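PDB 3UUW: putative oxidoreductase with NAD(P)-binding Rossmann-fold domain from Clostridium difficile, which is probably an NAD(P)-dependent dehydrogenase of the GFO/IDH/MocA oxidoreductase family, though its substrate is not established. Local coordinates for residues G10-G15 with D68-H73; G36-N41 with D58-L63; A139-S144 with L230-I235. All blocks are in the same frame, centred on the assembly; numbering follows the deposited sequence.

Contact 1: G10-G15 with D68-H73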
loop_
_atom_site.group_PDB
_atom_site.type_symbol
_atom_site.label_atom_id
_atom_site.label_comp_id
_atom_site.label_asym_id
_atom_site.label_seq_id
_atom_site.Cartn_x
_atom_site.Cartn_y
_atom_site.Cartn_z
ATOM N N GLY A 10 37.335 -22.077 -1.891
ATOM C CA GLY A 10 37.874 -21.355 -0.754
ATOM C C GLY A 10 37.308 -19.954 -0.791
ATOM O O GLY A 10 36.856 -19.479 -1.839
ATOM N N MET A 11 37.375 -19.272 0.338
ATOM C CA MET A 11 36.938 -17.893 0.434
ATOM C C MET A 11 38.083 -17.040 0.941
ATOM O O MET A 11 38.757 -17.421 1.897
ATOM C CB MET A 11 35.739 -17.755 1.388
ATOM C CG MET A 11 35.183 -16.350 1.461
ATOM S SD MET A 11 33.635 -16.272 2.401
ATOM C CE MET A 11 32.513 -17.095 1.297
ATOM N N ILE A 12 38.289 -15.883 0.303
ATOM C CA ILE A 12 39.272 -14.912 0.755
ATOM C C ILE A 12 38.563 -13.603 1.066
ATOM O O ILE A 12 37.864 -13.040 0.212
ATOM C CB ILE A 12 40.400 -14.703 -0.303
ATOM C CG1 ILE A 12 41.251 -15.973 -0.410
ATOM C CG2 ILE A 12 41.262 -13.521 0.035
ATOM C CD1 ILE A 12 42.262 -15.964 -1.566
ATOM N N GLY A 13 38.778 -13.098 2.284
ATOM C CA GLY A 13 38.136 -11.874 2.751
ATOM C C GLY A 13 36.892 -12.269 3.515
ATOM O O GLY A 13 35.930 -12.776 2.934
ATOM N N LEU A 14 36.925 -12.122 4.829
ATOM C CA LEU A 14 35.804 -12.507 5.667
ATOM C C LEU A 14 35.219 -11.289 6.385
ATOM O O LEU A 14 34.829 -11.376 7.551
ATOM C CB LEU A 14 36.223 -13.581 6.647
ATOM C CG LEU A 14 36.795 -14.865 6.040
ATOM C CD1 LEU A 14 37.359 -15.772 7.129
ATOM C CD2 LEU A 14 35.722 -15.580 5.220
ATOM N N GLY A 15 35.109 -10.192 5.638
ATOM C CA GLY A 15 34.556 -8.926 6.124
ATOM C C GLY A 15 33.033 -8.913 6.204
ATOM O O GLY A 15 32.384 -9.949 6.112
ATOM N N ASP A 68 39.827 -25.184 -6.398
ATOM C CA ASP A 68 39.577 -25.028 -7.829
ATOM C C ASP A 68 39.030 -23.622 -8.112
ATOM O O ASP A 68 39.133 -23.118 -9.238
ATOM C CB ASP A 68 38.568 -26.070 -8.319
ATOM C CG ASP A 68 39.029 -27.482 -8.096
ATOM O OD1 ASP A 68 40.138 -27.816 -8.567
ATOM O OD2 ASP A 68 38.278 -28.298 -7.480
ATOM N N CYS A 69 38.451 -22.998 -7.085
ATOM C CA CYS A 69 37.851 -21.677 -7.234
ATOM C C CYS A 69 37.832 -20.942 -5.901
ATOM O O CYS A 69 37.893 -21.559 -4.824
ATOM C CB CYS A 69 36.439 -21.787 -7.803
ATOM S SG CYS A 69 35.210 -22.565 -6.705
ATOM N N ILE A 70 37.733 -19.621 -5.989
ATOM C CA ILE A 70 37.758 -18.744 -4.841
ATOM C C ILE A 70 36.687 -17.674 -4.966
ATOM O O ILE A 70 36.516 -17.081 -6.039
ATOM C CB ILE A 70 39.119 -18.015 -4.736
ATOM C CG1 ILE A 70 40.275 -19.014 -4.533
ATOM C CG2 ILE A 70 39.106 -16.931 -3.625
ATOM C CD1 ILE A 70 40.394 -19.582 -3.149
ATOM N N PHE A 71 35.978 -17.446 -3.861
ATOM C CA PHE A 71 35.097 -16.279 -3.670
ATOM C C PHE A 71 35.950 -15.243 -2.932
ATOM O O PHE A 71 36.456 -15.495 -1.831
ATOM C CB PHE A 71 33.837 -16.645 -2.853
ATOM C CG PHE A 71 32.754 -17.285 -3.666
ATOM C CD1 PHE A 71 32.828 -18.608 -4.035
ATOM C CD2 PHE A 71 31.636 -16.557 -4.032
ATOM C CE1 PHE A 71 31.835 -19.192 -4.783
ATOM C CE2 PHE A 71 30.634 -17.141 -4.788
ATOM C CZ PHE A 71 30.735 -18.442 -5.160
ATOM N N LEU A 72 36.162 -14.112 -3.592
ATOM C CA LEU A 72 36.996 -13.024 -3.091
ATOM C C LEU A 72 36.148 -11.809 -2.702
ATOM O O LEU A 72 35.471 -11.197 -3.535
ATOM C CB LEU A 72 38.001 -12.633 -4.182
ATOM C CG LEU A 72 38.900 -11.468 -3.867
ATOM C CD1 LEU A 72 39.795 -11.760 -2.675
ATOM C CD2 LEU A 72 39.742 -11.148 -5.104
ATOM N N HIS A 73 36.193 -11.463 -1.424
ATOM C CA HIS A 73 35.352 -10.379 -0.900
ATOM C C HIS A 73 36.198 -9.333 -0.226
ATOM O O HIS A 73 35.783 -8.739 0.759
ATOM C CB HIS A 73 34.293 -10.933 0.076
ATOM C CG HIS A 73 33.547 -12.116 -0.452
ATOM N ND1 HIS A 73 32.676 -12.037 -1.521
ATOM C CD2 HIS A 73 33.553 -13.412 -0.069
ATOM C CE1 HIS A 73 32.195 -13.237 -1.781
ATOM N NE2 HIS A 73 32.705 -14.091 -0.913
HETATM O O HOH W 1 36.498 -9.155 3.536
#
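I12, G10 and H73 bury the most surface where strand 10-12 runs parallel to strand 69-72. The backbone of I12 is held at both its N and its O. I12 N donates to F71 O at 2.8 Å, and I12 O accepts H73 N at 2.8 Å in a nearly straight bond (172° at the hydrogen). Its side chain straddles two residues of the other strand. I12 CG2 meets L72 CD1 at 3.5 Å, and I12 CD1 reaches I70 CG2 at 3.9 Å. Chi1 of -68° puts CG1 beside the backbone N and leaves CG2 anti to it. G10 pairs through its backbone: N to C69 O at 3.0 Å and O to F71 N at 3.0 Å. On the other face of the sheet, H73 turns its ring edge to M11. H73 CD2 lies 3.7 Å from M11 CG, and the sulfur also stands at the ring edge. H73 ND1 is hydrogen-bonded to D96 and its ring stacks on Y22. Water 1 joins H73 O to G15 N. Parallel central strands, a glycine-rich turn with G13 and G15, and a helix starting after G15 are characteristic of a Rossmann fold, where this turn probably faces the dinucleotide.

Contact 2: G36-N41 with D58-L63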
loop_
_atom_site.group_PDB
_atom_site.type_symbol
_atom_site.label_atom_id
_atom_site.label_comp_id
_atom_site.label_asym_id
_atom_site.label_seq_id
_atom_site.Cartn_x
_atom_site.Cartn_y
_atom_site.Cartn_z
ATOM N N GLY A 36 38.400 -24.139 2.799
ATOM C CA GLY A 36 38.939 -23.251 3.806
ATOM C C GLY A 36 38.719 -21.798 3.504
ATOM O O GLY A 36 38.134 -21.435 2.481
ATOM N N ALA A 37 39.223 -20.953 4.400
ATOM C CA ALA A 37 39.058 -19.532 4.249
ATOM C C ALA A 37 40.256 -18.789 4.833
ATOM O O ALA A 37 40.909 -19.273 5.751
ATOM C CB ALA A 37 37.757 -19.071 4.941
ATOM N N PHE A 38 40.526 -17.619 4.274
ATOM C CA PHE A 38 41.597 -16.766 4.723
ATOM C C PHE A 38 41.092 -15.346 4.765
ATOM O O PHE A 38 40.325 -14.913 3.892
ATOM C CB PHE A 38 42.806 -16.826 3.775
ATOM C CG PHE A 38 43.804 -15.712 4.020
ATOM C CD1 PHE A 38 44.739 -15.814 5.034
ATOM C CD2 PHE A 38 43.733 -14.529 3.301
ATOM C CE1 PHE A 38 45.617 -14.771 5.288
ATOM C CE2 PHE A 38 44.598 -13.493 3.539
ATOM C CZ PHE A 38 45.545 -13.608 4.532
ATOM N N THR A 39 41.517 -14.646 5.812
ATOM C CA THR A 39 41.375 -13.206 5.919
ATOM C C THR A 39 42.625 -12.725 6.701
ATOM O O THR A 39 43.154 -13.457 7.530
ATOM C CB THR A 39 40.007 -12.787 6.523
ATOM O OG1 THR A 39 39.728 -11.424 6.174
ATOM C CG2 THR A 39 39.959 -12.960 8.049
ATOM N N PRO A 40 43.129 -11.509 6.414
ATOM C CA PRO A 40 44.383 -11.086 7.056
ATOM C C PRO A 40 44.401 -11.056 8.573
ATOM O O PRO A 40 45.450 -11.287 9.174
ATOM C CB PRO A 40 44.584 -9.668 6.518
ATOM C CG PRO A 40 43.942 -9.685 5.209
ATOM C CD PRO A 40 42.780 -10.626 5.286
ATOM N N ASN A 41 43.263 -10.735 9.187
ATOM C CA ASN A 41 43.198 -10.626 10.643
ATOM C C ASN A 41 43.047 -12.028 11.198
ATOM O O ASN A 41 41.963 -12.614 11.105
ATOM C CB ASN A 41 42.028 -9.728 11.072
ATOM C CG ASN A 41 41.930 -9.561 12.574
ATOM O OD1 ASN A 41 41.864 -10.531 13.317
ATOM N ND2 ASN A 41 41.924 -8.309 13.032
ATOM N N ASP A 58 46.540 -19.790 6.382
ATOM C CA ASP A 58 47.397 -18.686 6.809
ATOM C C ASP A 58 47.789 -17.723 5.691
ATOM O O ASP A 58 48.404 -16.706 5.960
ATOM C CB ASP A 58 48.636 -19.203 7.538
ATOM C CG ASP A 58 49.500 -20.098 6.680
ATOM O OD1 ASP A 58 49.411 -20.018 5.438
ATOM O OD2 ASP A 58 50.277 -20.890 7.265
ATOM N N SER A 59 47.423 -18.038 4.450
ATOM C CA SER A 59 47.725 -17.151 3.327
ATOM C C SER A 59 46.849 -17.422 2.117
ATOM O O SER A 59 46.259 -18.490 1.987
ATOM C CB SER A 59 49.192 -17.296 2.896
ATOM O OG SER A 59 49.427 -18.558 2.292
ATOM N N ILE A 60 46.788 -16.422 1.241
ATOM C CA ILE A 60 46.086 -16.524 -0.026
ATOM C C ILE A 60 46.654 -17.674 -0.834
ATOM O O ILE A 60 45.913 -18.464 -1.411
ATOM C CB ILE A 60 46.260 -15.220 -0.854
ATOM C CG1 ILE A 60 45.457 -14.094 -0.232
ATOM C CG2 ILE A 60 45.821 -15.434 -2.322
ATOM C CD1 ILE A 60 45.946 -12.690 -0.638
ATOM N N GLU A 61 47.980 -17.771 -0.867
ATOM C CA GLU A 61 48.628 -18.788 -1.682
ATOM C C GLU A 61 48.370 -20.207 -1.200
ATOM O O GLU A 61 48.039 -21.067 -2.003
ATOM C CB GLU A 61 50.127 -18.525 -1.807
ATOM C CG GLU A 61 50.473 -17.261 -2.566
ATOM C CD GLU A 61 50.393 -15.973 -1.742
ATOM O OE1 GLU A 61 50.148 -16.028 -0.509
ATOM O OE2 GLU A 61 50.595 -14.890 -2.351
ATOM N N SER A 62 48.493 -20.453 0.100
ATOM C CA SER A 62 48.270 -21.797 0.627
ATOM C C SER A 62 46.840 -22.267 0.399
ATOM O O SER A 62 46.602 -23.444 0.145
ATOM C CB SER A 62 48.626 -21.888 2.111
ATOM O OG SER A 62 47.831 -21.033 2.896
ATOM N N LEU A 63 45.879 -21.355 0.504
ATOM C CA LEU A 63 44.491 -21.730 0.275
ATOM C C LEU A 63 44.256 -22.024 -1.208
ATOM O O LEU A 63 43.661 -23.045 -1.559
ATOM C CB LEU A 63 43.543 -20.631 0.749
ATOM C CG LEU A 63 42.043 -20.837 0.495
ATOM C CD1 LEU A 63 41.511 -22.143 1.165
ATOM C CD2 LEU A 63 41.273 -19.611 0.978
#
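F38 lies opposite S59, CA atoms 6.3 Å apart, and G36 lies opposite L63 at 6.8 Å, with no hydrogen bond joining strand 36-38 to segment 58-63. F38 has the largest share of the buried surface. With CG anti to the backbone N (chi1 166°), its ring is laid flat against the backbone at the start of the helix. I60 N stands over the ring centre, 4.1 Å above the plane. S59 CA makes a CH-pi contact with the same face, 4.1 Å from the centroid. F38 CE1 comes to 3.5 Å from D58 O. Toward the other rim, F38 CE2 touches I60 CG1 at 3.9 Å. L63 fills in beside the strand backbone: its CD1 rests 3.7 Å from G36 C, and its CD2 packs near F38 N. S59, the N-cap residue, shares a hydrogen bond between its OG and S62 OG, one turn on. Strand 33-38 is an outermost strand of the parallel sheet within the chain and bonds to strand 8-12 through M11. I60 and L63 also touch I12 there, and I60 reaches I82 and L86 of helix 79-88. R45 of helix 42-52 packs on F38.

Contact 3: A139-S144 with L230-I235; sequences ATEIVS and LSKGKI
E141 and K232 lie side by side and point the same way, so their stems touch while their charged ends do not meet. E141 OE1 comes to 3.2 Å from K232 CE, but it stays 4.6 Å from K232 NZ, beyond a salt bridge. The K232 chain leaves with CG anti to the backbone N (chi1 178°) and then bends twice near its end. Its NZ forms a salt bridge with D219 of the second subunit. In the backbone, K232 N donates to E141 O at 3.1 Å. The donor stands 42° out of the carbonyl plane, so this bond is not aimed at a lone pair.

In the conformer described, L230 meets V143 at about a right angle. V143 CG2, placed between its backbone N and carbonyl carbon, touches L230 CB at 3.8 Å. L230 O takes V143 N at 2.8 Å and, weakly, S144 N. L230 N returns a bond to S144 O at 2.9 Å. Two residues thus face one, a classic beta bulge in the antiparallel pairing.

S231 turns its side chain to the face shared with I142. S231 CB lies 3.3 Å from T140 O. S231 OG bonds water 2 at 2.7 Å, which also accepts T140 N. S231 also opens a type II turn that closes at K234, with G233 at positive phi. K234 NZ is held by N138 O and only weakly by water 2.

Backbone bonds therefore set the pairing, while waters bridge polar groups near the turn. H217 of the second subunit packs on V143, and F200 of that subunit on S144. This chemistry implies that the bulged strand end and the turn lie at the subunit interface, with the K232-D219 salt bridge a charged link across it.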
loop_
_atom_site.group_PDB
_atom_site.type_symbol
_atom_site.label_atom_id
_atom_site.label_comp_id
_atom_site.label_asym_id
_atom_site.label_seq_id
_atom_site.Cartn_x
_atom_site.Cartn_y
_atom_site.Cartn_z
ATOM N N ALA A 139 8.483 -8.021 -19.868
ATOM C CA ALA A 139 8.349 -6.687 -20.461
ATOM C C ALA A 139 8.524 -6.784 -21.955
ATOM O O ALA A 139 9.501 -7.374 -22.438
ATOM C CB ALA A 139 9.388 -5.750 -19.884
ATOM N N THR A 140 7.566 -6.235 -22.687
ATOM C CA THR A 140 7.662 -6.173 -24.143
ATOM C C THR A 140 7.211 -4.783 -24.586
ATOM O O THR A 140 6.329 -4.184 -23.977
ATOM C CB THR A 140 6.820 -7.251 -24.823
ATOM O OG1 THR A 140 5.445 -7.051 -24.496
ATOM C CG2 THR A 140 7.253 -8.651 -24.363
ATOM N N GLU A 141 7.838 -4.253 -25.631
ATOM C CA GLU A 141 7.486 -2.926 -26.141
ATOM C C GLU A 141 7.662 -1.853 -25.049
ATOM O O GLU A 141 6.764 -1.062 -24.744
ATOM C CB GLU A 141 6.087 -2.936 -26.763
ATOM C CG GLU A 141 5.936 -4.057 -27.805
ATOM C CD GLU A 141 4.573 -4.089 -28.462
ATOM O OE1 GLU A 141 4.180 -3.073 -29.056
ATOM O OE2 GLU A 141 3.906 -5.140 -28.401
ATOM N N ILE A 142 8.844 -1.866 -24.454
ATOM C CA ILE A 142 9.219 -0.915 -23.435
ATOM C C ILE A 142 9.302 0.500 -23.983
ATOM O O ILE A 142 9.870 0.717 -25.052
ATOM C CB ILE A 142 10.594 -1.308 -22.809
ATOM C CG1 ILE A 142 10.487 -2.671 -22.106
ATOM C CG2 ILE A 142 11.114 -0.245 -21.828
ATOM C CD1 ILE A 142 11.825 -3.228 -21.646
ATOM N N VAL A 143 8.754 1.466 -23.250
ATOM C CA VAL A 143 8.890 2.854 -23.617
ATOM C C VAL A 143 9.822 3.659 -22.673
ATOM O O VAL A 143 10.326 4.717 -23.065
ATOM C CB VAL A 143 7.508 3.555 -23.745
ATOM C CG1 VAL A 143 6.641 2.891 -24.875
ATOM C CG2 VAL A 143 6.782 3.565 -22.371
ATOM N N SER A 144 10.075 3.170 -21.457
ATOM C CA SER A 144 10.933 3.884 -20.500
ATOM C C SER A 144 11.232 2.991 -19.319
ATOM O O SER A 144 10.406 2.153 -18.944
ATOM C CB SER A 144 10.208 5.137 -20.006
ATOM O OG SER A 144 11.026 5.993 -19.254
ATOM N N LEU A 230 8.091 0.881 -17.849
ATOM C CA LEU A 230 6.861 1.307 -18.538
ATOM C C LEU A 230 6.835 0.648 -19.923
ATOM O O LEU A 230 7.725 0.879 -20.750
ATOM C CB LEU A 230 6.792 2.831 -18.687
ATOM C CG LEU A 230 6.546 3.715 -17.454
ATOM C CD1 LEU A 230 7.760 3.766 -16.550
ATOM C CD2 LEU A 230 6.178 5.127 -17.903
ATOM N N SER A 231 5.810 -0.154 -20.179
ATOM C CA SER A 231 5.696 -0.847 -21.467
ATOM C C SER A 231 4.266 -0.781 -21.982
ATOM O O SER A 231 3.374 -0.310 -21.295
ATOM C CB SER A 231 6.177 -2.278 -21.347
ATOM O OG SER A 231 5.350 -3.014 -20.472
ATOM N N LYS A 232 4.053 -1.236 -23.207
ATOM C CA LYS A 232 2.723 -1.177 -23.779
ATOM C C LYS A 232 1.711 -1.859 -22.860
ATOM O O LYS A 232 1.812 -3.062 -22.588
ATOM C CB LYS A 232 2.705 -1.829 -25.156
ATOM C CG LYS A 232 1.319 -1.834 -25.775
ATOM C CD LYS A 232 1.318 -2.526 -27.120
ATOM C CE LYS A 232 1.533 -1.554 -28.237
ATOM N NZ LYS A 232 0.287 -0.772 -28.471
ATOM N N GLY A 233 0.762 -1.081 -22.369
ATOM C CA GLY A 233 -0.313 -1.582 -21.517
ATOM C C GLY A 233 0.061 -1.993 -20.116
ATOM O O GLY A 233 -0.735 -2.595 -19.419
ATOM N N LYS A 234 1.242 -1.618 -19.646
ATOM C CA LYS A 234 1.715 -2.154 -18.391
ATOM C C LYS A 234 2.751 -1.287 -17.696
ATOM O O LYS A 234 3.572 -0.631 -18.345
ATOM C CB LYS A 234 2.351 -3.527 -18.683
ATOM C CG LYS A 234 2.618 -4.372 -17.505
ATOM C CD LYS A 234 3.406 -5.646 -17.870
ATOM C CE LYS A 234 2.812 -6.443 -18.983
ATOM N NZ LYS A 234 3.632 -7.694 -19.138
ATOM N N ILE A 235 2.696 -1.265 -16.370
ATOM C CA ILE A 235 3.802 -0.735 -15.567
ATOM C C ILE A 235 4.219 -1.896 -14.669
ATOM O O ILE A 235 3.361 -2.578 -14.092
ATOM C CB ILE A 235 3.442 0.444 -14.677
ATOM C CG1 ILE A 235 2.860 1.608 -15.499
ATOM C CG2 ILE A 235 4.677 0.900 -13.935
ATOM C CD1 ILE A 235 2.381 2.803 -14.667
HETATM O O HOH W 2 5.018 -5.572 -21.204
HETATM O O HOH W 3 3.704 -4.787 -23.592
#

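In the fold
Contacts 1 and 2 belong to the same parallel sheet and touch each other. M11 of contact 1, and G13 just past the end of strand 8-12, probably hydrogen-bond to F38 of contact 2. Contact 1 is wholly buried and joins two strands by backbone bonds. Contact 2 is partly buried and sets a helix start on a strand by packing alone. Contact 3 is in the C-terminal domain, in the mixed sheet. It lies across the centre of the chain, with its centre about 40 Å from that of contact 1 and 49 Å from that of contact 2. Its antiparallel pairing is bulged, wetter and more charged, as suits a partly exposed place beside another subunit.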